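Local structure of TRAP-T family transporter, DctP (Periplasmic binding) subunit (Sulfitobacter sp. NAS-14.1, 4PF8) at residues Val101-Phe106 with Asp172-Met177; Arg146-Ser151 with Ser225-Leu230; Asn150-Ile155 with Val201-Glu206; Pro154-Glu159 with Glu286-Ala291; Val166-Asn171 with Gly183-Met188. The protein binds beta-D-galacturonate as the periplasmic solute-binding subunit of a TRAP transporter and probably delivers it to the membrane components for uptake. All blocks are in the same frame, centred on the assembly; numbering follows the deposited sequence. Where two conformers were deposited one is given.

Interaction 1: Val101-Phe106 with Asp172-Met177; sequences VVSLPF and DLFVGM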
# COMPACT_ATOMS: atom_id res chain seq x y z
N VAL A 101 11.45 -5.10 -0.73
CA VAL A 101 11.88 -4.75 -2.08
C VAL A 101 10.88 -3.89 -2.86
O VAL A 101 11.27 -3.10 -3.70
CB VAL A 101 12.23 -6.01 -2.91
CG1 VAL A 101 13.33 -6.80 -2.24
CG2 VAL A 101 10.98 -6.87 -3.14
N VAL A 102 9.58 -4.03 -2.59
CA VAL A 102 8.58 -3.23 -3.30
C VAL A 102 8.41 -1.84 -2.71
O VAL A 102 7.76 -0.98 -3.31
CB VAL A 102 7.18 -3.91 -3.36
CG1 VAL A 102 7.32 -5.28 -3.97
CG2 VAL A 102 6.53 -3.96 -1.96
N SER A 103 9.02 -1.60 -1.56
CA SER A 103 8.99 -0.29 -0.92
C SER A 103 10.21 0.57 -1.25
O SER A 103 10.40 1.65 -0.69
CB SER A 103 8.88 -0.44 0.59
OG SER A 103 7.57 -0.85 0.91
N LEU A 104 11.04 0.09 -2.17
CA LEU A 104 12.18 0.89 -2.61
C LEU A 104 11.68 1.94 -3.59
O LEU A 104 10.86 1.65 -4.43
CB LEU A 104 13.22 -0.03 -3.26
CG LEU A 104 13.98 -0.91 -2.26
CD1 LEU A 104 14.74 -1.98 -3.00
CD2 LEU A 104 14.95 -0.07 -1.42
N PRO A 105 12.17 3.18 -3.46
CA PRO A 105 11.64 4.24 -4.32
C PRO A 105 12.00 3.99 -5.78
O PRO A 105 13.11 3.59 -6.09
CB PRO A 105 12.33 5.52 -3.80
CG PRO A 105 13.37 5.08 -2.84
CD PRO A 105 13.08 3.65 -2.42
N PHE A 106 11.02 4.20 -6.65
CA PHE A 106 11.18 4.08 -8.09
C PHE A 106 11.60 2.68 -8.54
O PHE A 106 12.15 2.52 -9.62
CB PHE A 106 12.17 5.13 -8.62
CG PHE A 106 11.77 6.55 -8.32
CD1 PHE A 106 10.72 7.15 -8.99
CD2 PHE A 106 12.44 7.27 -7.35
CE1 PHE A 106 10.35 8.47 -8.73
CE2 PHE A 106 12.07 8.57 -7.09
CZ PHE A 106 11.02 9.17 -7.78
N ASP A 172 11.18 1.40 8.04
CA ASP A 172 12.41 2.19 8.14
C ASP A 172 12.92 2.72 6.80
O ASP A 172 13.61 3.74 6.76
CB ASP A 172 13.52 1.37 8.80
CG ASP A 172 13.15 0.91 10.19
OD1 ASP A 172 12.46 1.69 10.88
OD2 ASP A 172 13.53 -0.21 10.58
N LEU A 173 12.63 2.00 5.72
CA LEU A 173 12.99 2.46 4.38
C LEU A 173 12.45 3.85 4.10
O LEU A 173 13.11 4.65 3.45
CB LEU A 173 12.48 1.50 3.30
CG LEU A 173 13.30 0.25 2.98
CD1 LEU A 173 12.55 -0.57 1.94
CD2 LEU A 173 14.69 0.58 2.49
N PHE A 174 11.24 4.14 4.57
CA PHE A 174 10.61 5.43 4.31
C PHE A 174 11.23 6.57 5.12
O PHE A 174 11.27 7.72 4.66
CB PHE A 174 9.09 5.36 4.55
CG PHE A 174 8.43 4.26 3.75
CD1 PHE A 174 8.78 4.03 2.43
CD2 PHE A 174 7.49 3.45 4.33
CE1 PHE A 174 8.19 3.01 1.72
CE2 PHE A 174 6.93 2.42 3.60
CZ PHE A 174 7.26 2.23 2.30
N VAL A 175 11.73 6.25 6.30
CA VAL A 175 12.46 7.23 7.08
C VAL A 175 13.71 7.63 6.28
O VAL A 175 14.02 8.82 6.13
CB VAL A 175 12.84 6.66 8.45
CG1 VAL A 175 13.79 7.59 9.19
CG2 VAL A 175 11.59 6.41 9.27
N GLY A 176 14.42 6.63 5.75
CA GLY A 176 15.62 6.88 4.97
C GLY A 176 15.33 7.71 3.72
O GLY A 176 16.12 8.57 3.32
N MSE A 177 14.19 7.45 3.09
CA MSE A 177 13.79 8.19 1.91
C MSE A 177 13.65 9.68 2.19
O MSE A 177 14.15 10.52 1.44
CB MSE A 177 12.46 7.61 1.41
CG MSE A 177 11.72 8.42 0.39
SE MSE A 177 10.14 7.39 -0.14
CE MSE A 177 11.03 5.72 -0.14

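Interaction 2: Arg146-Ser151 with Ser225-Leu230; sequences RSFYNS and SLTQHL. With GTR (beta-D-galactopyranuronic acid), chain D.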
# COMPACT_ATOMS: atom_id res chain seq x y z
N ARG A 146 2.46 6.76 -5.10
CA ARG A 146 2.38 7.71 -4.00
C ARG A 146 3.14 8.98 -4.33
O ARG A 146 4.24 8.91 -4.88
CB ARG A 146 2.95 7.08 -2.73
CG ARG A 146 2.23 5.80 -2.34
CD ARG A 146 2.93 5.07 -1.18
NE ARG A 146 2.86 5.75 0.10
CZ ARG A 146 1.93 5.53 1.04
NH1 ARG A 146 0.95 4.67 0.83
NH2 ARG A 146 1.98 6.17 2.19
N SER A 147 2.54 10.12 -4.00
CA SER A 147 3.13 11.44 -4.26
C SER A 147 3.00 12.32 -3.02
O SER A 147 2.11 12.11 -2.20
CB SER A 147 2.44 12.12 -5.44
OG SER A 147 2.72 11.42 -6.64
N PHE A 148 3.89 13.30 -2.89
CA PHE A 148 3.88 14.17 -1.72
C PHE A 148 2.73 15.16 -1.72
O PHE A 148 2.41 15.75 -2.75
CB PHE A 148 5.19 14.97 -1.63
CG PHE A 148 6.36 14.13 -1.21
CD1 PHE A 148 6.47 13.66 0.07
CD2 PHE A 148 7.36 13.82 -2.12
CE1 PHE A 148 7.55 12.87 0.46
CE2 PHE A 148 8.44 13.04 -1.75
CZ PHE A 148 8.53 12.57 -0.46
N TYR A 149 2.16 15.38 -0.53
CA TYR A 149 1.28 16.51 -0.32
C TYR A 149 1.68 17.21 0.95
O TYR A 149 2.15 16.59 1.90
CB TYR A 149 -0.19 16.09 -0.27
CG TYR A 149 -0.54 14.89 0.56
CD1 TYR A 149 -0.92 15.03 1.90
CD2 TYR A 149 -0.55 13.61 0.01
CE1 TYR A 149 -1.31 13.94 2.64
CE2 TYR A 149 -0.92 12.53 0.75
CZ TYR A 149 -1.30 12.68 2.05
OH TYR A 149 -1.72 11.57 2.77
N ASN A 150 1.51 18.53 0.97
CA ASN A 150 1.84 19.28 2.16
C ASN A 150 1.10 20.60 2.22
O ASN A 150 0.45 21.01 1.26
CB ASN A 150 3.36 19.46 2.27
CG ASN A 150 3.90 20.53 1.36
OD1 ASN A 150 4.10 21.67 1.79
ND2 ASN A 150 4.19 20.17 0.12
N SER A 151 1.19 21.26 3.37
CA SER A 151 0.48 22.53 3.60
C SER A 151 1.36 23.75 3.46
O SER A 151 0.90 24.86 3.73
CB SER A 151 -0.11 22.51 5.01
OG SER A 151 0.91 22.39 5.98
N SER A 225 2.19 17.24 -5.17
CA SER A 225 3.30 17.28 -6.09
C SER A 225 3.53 15.83 -6.56
O SER A 225 3.86 14.96 -5.76
CB SER A 225 4.53 17.84 -5.42
OG SER A 225 4.25 19.14 -4.90
N LEU A 226 3.35 15.60 -7.85
CA LEU A 226 3.26 14.25 -8.39
C LEU A 226 4.62 13.58 -8.64
O LEU A 226 4.99 13.26 -9.78
CB LEU A 226 2.36 14.23 -9.64
CG LEU A 226 0.92 14.71 -9.41
CD1 LEU A 226 0.17 14.81 -10.75
CD2 LEU A 226 0.15 13.83 -8.43
N THR A 227 5.34 13.36 -7.54
CA THR A 227 6.62 12.69 -7.56
C THR A 227 6.51 11.22 -7.92
O THR A 227 7.43 10.65 -8.48
CB THR A 227 7.29 12.83 -6.21
OG1 THR A 227 6.33 12.53 -5.19
CG2 THR A 227 7.78 14.27 -6.00
N GLN A 228 5.38 10.60 -7.58
CA GLN A 228 5.15 9.20 -7.93
C GLN A 228 6.33 8.32 -7.55
O GLN A 228 6.78 7.48 -8.32
CB GLN A 228 4.78 9.11 -9.40
CG GLN A 228 3.52 9.92 -9.68
CD GLN A 228 3.20 10.07 -11.16
OE1 GLN A 228 4.09 10.28 -11.99
NE2 GLN A 228 1.92 9.99 -11.49
N HIS A 229 6.82 8.52 -6.33
CA HIS A 229 8.12 8.00 -5.92
C HIS A 229 8.04 6.57 -5.39
O HIS A 229 9.07 5.92 -5.23
CB HIS A 229 8.71 8.92 -4.85
CG HIS A 229 7.76 9.20 -3.74
ND1 HIS A 229 7.03 10.36 -3.67
CD2 HIS A 229 7.38 8.45 -2.68
CE1 HIS A 229 6.25 10.33 -2.60
NE2 HIS A 229 6.43 9.16 -2.00
N LEU A 230 6.83 6.08 -5.13
CA LEU A 230 6.66 4.72 -4.64
C LEU A 230 5.44 4.14 -5.34
O LEU A 230 4.45 4.85 -5.56
CB LEU A 230 6.41 4.66 -3.13
CG LEU A 230 7.62 4.90 -2.21
CD1 LEU A 230 7.12 5.25 -0.83
CD2 LEU A 230 8.48 3.66 -2.22
C1 GTR D . -2.55 3.68 1.43
C2 GTR D . -2.65 2.19 1.57
C3 GTR D . -3.02 1.89 3.01
C4 GTR D . -1.97 2.43 3.97
C5 GTR D . -1.87 3.93 3.69
C6 GTR D . -0.76 4.55 4.53
O1 GTR D . -2.14 4.03 0.07
O2 GTR D . -3.72 1.74 0.69
O3 GTR D . -3.02 0.45 3.14
O4 GTR D . -0.72 1.78 3.66
O5 GTR D . -1.59 4.18 2.30
O6A GTR D . -0.16 5.52 4.00
O6B GTR D . -0.63 4.18 5.72
O HOH W 1 3.54 18.57 -2.26

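Interaction 3: Asn150-Ile155 with Val201-Glu206; sequences NSVKPI and VVDGAE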
# COMPACT_ATOMS: atom_id res chain seq x y z
N ASN A 150 1.51 18.53 0.97
CA ASN A 150 1.84 19.28 2.16
C ASN A 150 1.10 20.60 2.22
O ASN A 150 0.45 21.01 1.26
CB ASN A 150 3.36 19.46 2.27
CG ASN A 150 3.90 20.53 1.36
OD1 ASN A 150 4.10 21.67 1.79
ND2 ASN A 150 4.19 20.17 0.12
N SER A 151 1.19 21.26 3.37
CA SER A 151 0.48 22.53 3.60
C SER A 151 1.36 23.75 3.46
O SER A 151 0.90 24.86 3.73
CB SER A 151 -0.11 22.51 5.01
OG SER A 151 0.91 22.39 5.98
N VAL A 152 2.61 23.56 3.05
CA VAL A 152 3.60 24.64 3.02
C VAL A 152 3.85 25.22 1.61
O VAL A 152 3.70 26.42 1.38
CB VAL A 152 4.94 24.14 3.62
CG1 VAL A 152 6.01 25.26 3.59
CG2 VAL A 152 4.75 23.65 5.02
N LYS A 153 4.24 24.37 0.67
CA LYS A 153 4.61 24.85 -0.65
C LYS A 153 4.71 23.71 -1.63
O LYS A 153 4.82 22.56 -1.24
CB LYS A 153 5.97 25.54 -0.58
CG LYS A 153 7.10 24.63 -0.19
CD LYS A 153 8.40 25.39 0.06
CE LYS A 153 9.52 24.44 0.51
NZ LYS A 153 10.82 25.14 0.72
N PRO A 154 4.69 24.03 -2.93
CA PRO A 154 4.92 22.96 -3.90
C PRO A 154 6.31 22.35 -3.75
O PRO A 154 7.28 23.02 -3.39
CB PRO A 154 4.84 23.68 -5.25
CG PRO A 154 4.08 24.92 -4.98
CD PRO A 154 4.42 25.32 -3.59
N ILE A 155 6.38 21.07 -4.06
CA ILE A 155 7.63 20.35 -4.20
C ILE A 155 7.93 20.10 -5.68
O ILE A 155 7.18 19.41 -6.37
CB ILE A 155 7.55 19.03 -3.45
CG1 ILE A 155 7.51 19.29 -1.94
CG2 ILE A 155 8.73 18.15 -3.80
CD1 ILE A 155 6.96 18.11 -1.15
N VAL A 201 1.14 19.94 13.02
CA VAL A 201 2.34 19.37 13.63
C VAL A 201 3.17 18.55 12.63
O VAL A 201 4.38 18.42 12.80
CB VAL A 201 2.04 18.67 14.92
CG1 VAL A 201 1.38 19.66 15.91
CG2 VAL A 201 1.19 17.50 14.68
N VAL A 202 2.54 18.03 11.57
CA VAL A 202 3.33 17.57 10.43
C VAL A 202 2.93 18.44 9.25
O VAL A 202 1.79 18.90 9.16
CB VAL A 202 3.20 16.07 10.09
CG1 VAL A 202 3.34 15.20 11.34
CG2 VAL A 202 1.92 15.78 9.37
N ASP A 203 3.88 18.70 8.37
CA ASP A 203 3.63 19.54 7.21
C ASP A 203 2.91 18.77 6.10
O ASP A 203 2.18 19.35 5.31
CB ASP A 203 4.96 20.06 6.68
CG ASP A 203 5.66 20.98 7.65
OD1 ASP A 203 4.97 21.86 8.23
OD2 ASP A 203 6.90 20.87 7.82
N GLY A 204 3.09 17.46 6.07
CA GLY A 204 2.52 16.68 4.99
C GLY A 204 2.84 15.21 5.10
O GLY A 204 3.29 14.70 6.13
N ALA A 205 2.57 14.54 4.00
CA ALA A 205 2.69 13.10 3.92
C ALA A 205 2.78 12.73 2.44
O ALA A 205 3.04 13.59 1.60
CB ALA A 205 1.45 12.46 4.60
N GLU A 206 2.59 11.46 2.10
CA GLU A 206 2.64 11.07 0.69
C GLU A 206 1.70 9.89 0.49
O GLU A 206 1.58 9.02 1.34
CB GLU A 206 4.05 10.72 0.24
CG GLU A 206 4.89 9.98 1.25
CD GLU A 206 4.67 8.50 1.21
OE1 GLU A 206 4.40 7.90 2.29
OE2 GLU A 206 4.73 7.93 0.09
O HOH W 2 0.26 20.97 8.28
O HOH W 3 2.74 23.51 7.72

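Interaction 4: Pro154-Glu159 with Glu286-Ala291; sequences PINTPE and EVNEIA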
# COMPACT_ATOMS: atom_id res chain seq x y z
N PRO A 154 4.69 24.03 -2.93
CA PRO A 154 4.92 22.96 -3.90
C PRO A 154 6.31 22.35 -3.75
O PRO A 154 7.28 23.02 -3.39
CB PRO A 154 4.84 23.68 -5.25
CG PRO A 154 4.08 24.92 -4.98
CD PRO A 154 4.42 25.32 -3.59
N ILE A 155 6.38 21.07 -4.06
CA ILE A 155 7.63 20.35 -4.20
C ILE A 155 7.93 20.10 -5.68
O ILE A 155 7.18 19.41 -6.37
CB ILE A 155 7.55 19.03 -3.45
CG1 ILE A 155 7.51 19.29 -1.94
CG2 ILE A 155 8.73 18.15 -3.80
CD1 ILE A 155 6.96 18.11 -1.15
N ASN A 156 9.01 20.70 -6.16
CA ASN A 156 9.47 20.49 -7.54
C ASN A 156 10.83 19.82 -7.65
O ASN A 156 11.17 19.27 -8.70
CB ASN A 156 9.48 21.81 -8.31
CG ASN A 156 8.08 22.21 -8.72
OD1 ASN A 156 7.48 21.60 -9.62
ND2 ASN A 156 7.53 23.19 -8.04
N THR A 157 11.63 19.91 -6.59
CA THR A 157 12.94 19.26 -6.54
C THR A 157 13.12 18.68 -5.14
O THR A 157 12.41 19.07 -4.20
CB THR A 157 14.09 20.26 -6.76
OG1 THR A 157 14.20 21.11 -5.62
CG2 THR A 157 13.86 21.08 -8.00
N PRO A 158 14.07 17.74 -4.99
CA PRO A 158 14.27 17.17 -3.66
C PRO A 158 14.63 18.24 -2.63
O PRO A 158 14.27 18.08 -1.46
CB PRO A 158 15.43 16.20 -3.84
CG PRO A 158 15.48 15.92 -5.31
CD PRO A 158 14.89 17.08 -6.02
N GLU A 159 15.29 19.31 -3.05
CA GLU A 159 15.71 20.34 -2.11
C GLU A 159 14.49 20.99 -1.41
O GLU A 159 14.60 21.55 -0.30
CB GLU A 159 16.56 21.37 -2.83
CG GLU A 159 17.96 20.87 -3.21
CD GLU A 159 17.96 19.79 -4.30
OE1 GLU A 159 18.81 18.87 -4.22
OE2 GLU A 159 17.13 19.85 -5.24
N GLU A 286 -3.53 22.84 -5.31
CA GLU A 286 -2.56 23.18 -6.32
C GLU A 286 -1.76 21.93 -6.64
O GLU A 286 -0.95 21.48 -5.82
CB GLU A 286 -1.62 24.28 -5.86
CG GLU A 286 -0.50 24.54 -6.85
CD GLU A 286 -0.99 24.71 -8.29
OE1 GLU A 286 -0.23 24.36 -9.23
OE2 GLU A 286 -2.13 25.21 -8.47
N VAL A 287 -2.00 21.38 -7.83
CA VAL A 287 -1.31 20.18 -8.27
C VAL A 287 -0.16 20.56 -9.19
O VAL A 287 -0.34 21.37 -10.12
CB VAL A 287 -2.25 19.24 -9.02
CG1 VAL A 287 -1.51 17.98 -9.45
CG2 VAL A 287 -3.44 18.87 -8.14
N ASN A 288 1.03 20.05 -8.93
CA ASN A 288 2.14 20.22 -9.87
C ASN A 288 2.75 18.89 -10.28
O ASN A 288 2.83 17.96 -9.48
CB ASN A 288 3.22 21.16 -9.32
CG ASN A 288 3.98 20.56 -8.15
OD1 ASN A 288 3.47 20.49 -7.03
ND2 ASN A 288 5.23 20.18 -8.39
N GLU A 289 3.15 18.82 -11.54
CA GLU A 289 3.86 17.66 -12.06
C GLU A 289 5.35 17.88 -11.85
O GLU A 289 5.80 19.00 -11.59
CB GLU A 289 3.56 17.45 -13.53
CG GLU A 289 2.12 17.09 -13.82
CD GLU A 289 1.86 17.00 -15.31
OE1 GLU A 289 1.99 15.88 -15.87
OE2 GLU A 289 1.54 18.04 -15.93
N ILE A 290 6.10 16.80 -11.98
CA ILE A 290 7.55 16.86 -11.87
C ILE A 290 8.16 16.74 -13.24
O ILE A 290 8.06 15.70 -13.89
CB ILE A 290 8.10 15.77 -10.97
CG1 ILE A 290 7.50 15.89 -9.57
CG2 ILE A 290 9.63 15.84 -10.94
CD1 ILE A 290 7.76 17.19 -8.89
N ALA A 291 8.78 17.84 -13.66
CA ALA A 291 9.59 17.86 -14.87
C ALA A 291 10.86 17.04 -14.66
O ALA A 291 11.09 16.04 -15.34
CB ALA A 291 9.93 19.30 -15.24
O HOH W 4 10.08 19.71 -11.23

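Interaction 5: Val166-Asn171 with Gly183-Met188; sequences VRVMNN and GNATPM. With GTR (beta-D-galactopyranuronic acid), chain D.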
# COMPACT_ATOMS: atom_id res chain seq x y z
N VAL A 166 7.47 15.29 7.58
CA VAL A 166 6.69 14.44 6.69
C VAL A 166 6.34 13.14 7.43
O VAL A 166 7.22 12.47 7.96
CB VAL A 166 7.49 14.09 5.41
CG1 VAL A 166 6.63 13.25 4.46
CG2 VAL A 166 7.97 15.36 4.69
N ARG A 167 5.06 12.82 7.46
CA ARG A 167 4.64 11.53 8.02
C ARG A 167 4.96 10.45 7.00
O ARG A 167 4.79 10.64 5.80
CB ARG A 167 3.15 11.51 8.31
CG ARG A 167 2.62 10.16 8.71
CD ARG A 167 2.12 9.37 7.50
NE ARG A 167 1.60 8.06 7.90
CZ ARG A 167 1.06 7.19 7.06
NH1 ARG A 167 0.95 7.45 5.76
NH2 ARG A 167 0.63 6.03 7.51
N VAL A 168 5.43 9.30 7.50
CA VAL A 168 5.62 8.12 6.68
C VAL A 168 4.91 6.92 7.33
O VAL A 168 4.54 6.98 8.51
CB VAL A 168 7.10 7.81 6.49
CG1 VAL A 168 7.76 8.92 5.68
CG2 VAL A 168 7.82 7.60 7.81
N MSE A 169 4.73 5.87 6.55
CA MSE A 169 4.26 4.58 7.06
C MSE A 169 5.33 3.93 7.92
O MSE A 169 6.49 4.35 7.96
CB MSE A 169 3.98 3.62 5.90
CG MSE A 169 2.80 3.93 5.11
SE MSE A 169 2.45 2.45 3.89
CE MSE A 169 3.57 2.92 2.38
N ASN A 170 4.94 2.85 8.59
CA ASN A 170 5.85 2.10 9.46
C ASN A 170 6.77 1.14 8.70
O ASN A 170 6.59 -0.08 8.72
CB ASN A 170 5.03 1.36 10.51
CG ASN A 170 4.21 2.29 11.37
OD1 ASN A 170 2.99 2.43 11.19
ND2 ASN A 170 4.87 2.98 12.29
N ASN A 171 7.76 1.71 8.02
CA ASN A 171 8.85 0.95 7.44
C ASN A 171 10.07 1.87 7.47
O ASN A 171 9.99 3.00 7.00
CB ASN A 171 8.51 0.53 6.00
CG ASN A 171 9.52 -0.42 5.40
OD1 ASN A 171 10.72 -0.30 5.64
ND2 ASN A 171 9.04 -1.38 4.60
N GLY A 183 14.49 15.92 4.81
CA GLY A 183 13.27 16.07 5.57
C GLY A 183 13.36 15.41 6.92
O GLY A 183 14.35 14.73 7.24
N ASN A 184 12.34 15.61 7.73
CA ASN A 184 12.26 14.98 9.03
C ASN A 184 11.05 14.06 9.05
O ASN A 184 9.92 14.51 8.95
CB ASN A 184 12.18 16.03 10.13
CG ASN A 184 13.37 16.98 10.11
OD1 ASN A 184 14.51 16.58 10.36
ND2 ASN A 184 13.11 18.24 9.78
N ALA A 185 11.32 12.76 9.14
CA ALA A 185 10.29 11.73 9.03
C ALA A 185 9.71 11.32 10.36
O ALA A 185 10.43 11.19 11.34
CB ALA A 185 10.87 10.52 8.36
N THR A 186 8.40 11.11 10.39
CA THR A 186 7.74 10.60 11.57
C THR A 186 6.84 9.44 11.14
O THR A 186 5.87 9.67 10.43
CB THR A 186 6.85 11.67 12.23
OG1 THR A 186 7.66 12.77 12.65
CG2 THR A 186 6.19 11.11 13.48
N PRO A 187 7.18 8.20 11.56
CA PRO A 187 6.31 7.05 11.31
C PRO A 187 5.04 7.24 12.13
O PRO A 187 5.12 7.56 13.32
CB PRO A 187 7.14 5.86 11.81
CG PRO A 187 8.54 6.38 11.94
CD PRO A 187 8.41 7.82 12.26
N MSE A 188 3.88 7.11 11.50
CA MSE A 188 2.61 7.33 12.19
C MSE A 188 1.53 6.50 11.51
O MSE A 188 1.46 6.43 10.28
CB MSE A 188 2.22 8.81 12.12
CG MSE A 188 0.93 9.16 12.84
SE MSE A 188 0.55 11.07 12.59
CE MSE A 188 2.31 11.64 12.65
C1 GTR D . -2.55 3.68 1.43
C2 GTR D . -2.65 2.19 1.57
C3 GTR D . -3.02 1.89 3.01
C4 GTR D . -1.97 2.43 3.97
C5 GTR D . -1.87 3.93 3.69
C6 GTR D . -0.76 4.55 4.53
O1 GTR D . -2.14 4.03 0.07
O2 GTR D . -3.72 1.74 0.69
O3 GTR D . -3.02 0.45 3.14
O4 GTR D . -0.72 1.78 3.66
O5 GTR D . -1.59 4.18 2.30
O6A GTR D . -0.16 5.52 4.00
O6B GTR D . -0.63 4.18 5.72

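Interaction 1: Val101-Phe106 with Asp172-Met177
L173, F174 and M177, on the first turns of helix 172-179, pack against S103, L104 and P105 of the loop that follows helix 89-92. The helix is the middle element of the beta-alpha-beta unit formed with strands 165-168 and 184-187, so the contact seats that unit on a buried loop. The apolar pairs come first. L104 starts from a CA-CB bond directed away from the helix, yet its branch returns: with CG anti to the carbonyl carbon (chi1 -73°), CD2 meets CD2 of L173 at 4.0 Å. S103 CB reaches L173 CD1 at 3.9 Å. P105 and M177 run antiparallel alongside one another, and the bend at chi3 (-40°) of the selenomethionine brings its CE to 3.6 Å from P105 CG. The same methyl lies in plane at the edge of the F174 ring.

Between the loop and helix 172-179 the contact is van der Waals packing. Helix 301-310 covers the leucine pair, with Y304 against L104 and V303 and Y307 against L173; this third element supplies a hydrogen bond, from the Y304 hydroxyl to P105 O.

The polar-to-apolar contacts gather on S103. Its carbonyl O, 3.5 Å from F174 CE1 and 4.1 Å from L173 CD1, is buried by the contact and has no polar partner in the model. S103 OG comes obliquely to the F174 ring, 3.4 Å from CZ.

Interaction 2: Arg146-Ser151 with Ser225-Leu230
R146 N bonds to L230 O (2.8 Å) and S225 N to F148 O (2.9 Å), and between them the antiparallel segments, inclined at 132°, leave regular pairing where L226 centres an inverse gamma turn. There the S147 hydroxyl replaces a backbone acceptor: with OG anti to the carbonyl carbon, it takes the N-H of Q228 at 2.9 Å. The H229 ring lies between R146 O, which sits above the centre of one face, and F148, whose ring meets the other face obliquely. T227 OG1 and H229 ND1 share a hydrogen bond, and E206 accepts from H229 NE2. These strands are the two inner members of a four-stranded mixed sheet in one lobe of the solute-binding fold, and R146 carries that sheet into the galacturonate pocket. Its NH2 points at carboxylate O6A (2.9 Å, 172°), its NH1 at ring oxygen O5 (3.0 Å), and E206 holds NE in a salt bridge. A leucine in place of R146 would probably leave the sugar carboxylate short of one of its cationic partners and the E206 carboxylate without its salt bridge. Farther along, a water joins S225 OG to F148 O and N150 ND2, the latter two bonds weak; S225 OG is also hydrogen-bonded to N288 OD1.

Interaction 3: Asn150-Ile155 with Val201-Glu206
S151 N donates to D203 O across the contact (2.9 Å), and the CA of N150 approaches the same oxygen at 3.2 Å in a CA-H...O contact. Beside them N150 and G204 form an antiparallel non-hydrogen-bonded pair with CA atoms only 3.9 Å apart, close enough that a CB on G204 would clash with N150 CB. V152 lays CG2 against D203 OD1 at 3.7 Å.

In the next shell, two waters run from S151 OG, one to V202 O and one to D203 OD1; D203 OD2 accepts from K165 N. The turn itself is shaped by N150, whose OD1 closes an Asx turn with V152 N (2.7 Å) and an Asx motif with K153 N (2.9 Å), while ND2 returns a bond to K153 O. An alanine in place of N150 would probably leave those two backbone N-H groups without their acceptor and K153 O without this donor, and let the turn after strand 146-150 shift. The chemistry implies that this edge of the sheet is fastened by backbone polarity and water, with little apolar burial.

Interaction 4: Pro154-Glu159 with Glu286-Ala291
N288 reaches from strand 286-289 into the loop after strand 146-150 and gives ND2 to I155 O, a nearly straight bond of 2.9 Å with an N-H...O angle of 167°. The acceptor lies in the plane of the N288 amide, but the nitrogen stands above the plane of the I155 carbonyl, 47° out of it. CG of N288 sits between its backbone N and carbonyl carbon (chi1 69°), which directs the amide across to the loop. Its other end is also engaged: OD1 bonds to S225 OG, and the same hydroxyl receives I155 N. One asparagine and one serine thus fix both backbone polar atoms of I155. This is the close side of the contact. N156 belongs to it, its amide turned obliquely to that of N288 and its OD1 2.9 Å from N288 ND2, and I290 completes it, with CD1 at 3.4 Å from I155 O and 4.0 Å from N156 CA. F296 of helix 293-299 packs on both I155 and I290.

Toward solvent the fit is looser. P154 CB only approaches N288 OD1 at 3.9 Å. Past it, a water donates to N156 O (2.8 Å) and accepts only weakly from A291 N. The contact joins one of the two outermost strands of the four-stranded mixed sheet to the loop between strands 146-150 and 165-168. Its directional amide bonding is consistent with the orientation of the N288 amide helping to set where the loop lies.

Interaction 5: Val166-Asn171 with Gly183-Met188
The R167 guanidinium has M188 O at one edge, close to its plane, the galacturonate carboxylate at another, and M169 N above the centre of one face. R167 lies on strand 166-168 and M188 directly follows strand 184-187; the two strands are the parallel pair of a beta-alpha-beta unit whose helix, 172-179, lies between them in sequence. V166, R167 and V168 pair with A185, T186 and P187, and backbone bonds run from V166 N to N184 O (2.9 Å) through to M188 N and V168 O (3.1 Å). On one face V168 CG2 touches A185 CB and P187 CG, with F174 and I178 of the helix packing on V168.

On the R167 side, the chain leaves with CG anti to the backbone N (chi1 172°) and bends at chi2, passing CG against M188 CB at 3.7 Å. Its NE and NH2 then grip M188 O side-on, both at 2.9 Å. Being held twice at one carbonyl fixes the rotation of the group, and NH2 also meets carboxylate O6B at 2.9 Å. R146 binds the other oxygen, O6A, so two arginines probably balance the charge of the acid. The selenomethionine M169 borders the same sugar, its selenium 3.2 Å from O4, while R167 NH1 reaches O6A at 2.8 Å and 178°.

In the fold
Interactions 1 and 2 are buried, 3 and 5 partly so, and 4 lies at the surface. Interactions 2, 3 and 4 belong to one four-stranded sheet: 2 joins its inner strands, while 3 and 4 reach its two outermost strands from the same connecting loop. Interaction 5 is the neighbouring parallel pair, tied to 3 by R167 N and G204 O, and its intervening helix supplies one side of interaction 1. Chemistry follows place. Interaction 1 is apolar packing, 3 crosses by a backbone bond and waters, 4 by the N288 amide, and 2 and 5 add to their backbone pairing the arginines that meet on galacturonate O6A. F174 packs on both L230 and M169, linking interaction 1 to interactions 2 and 5.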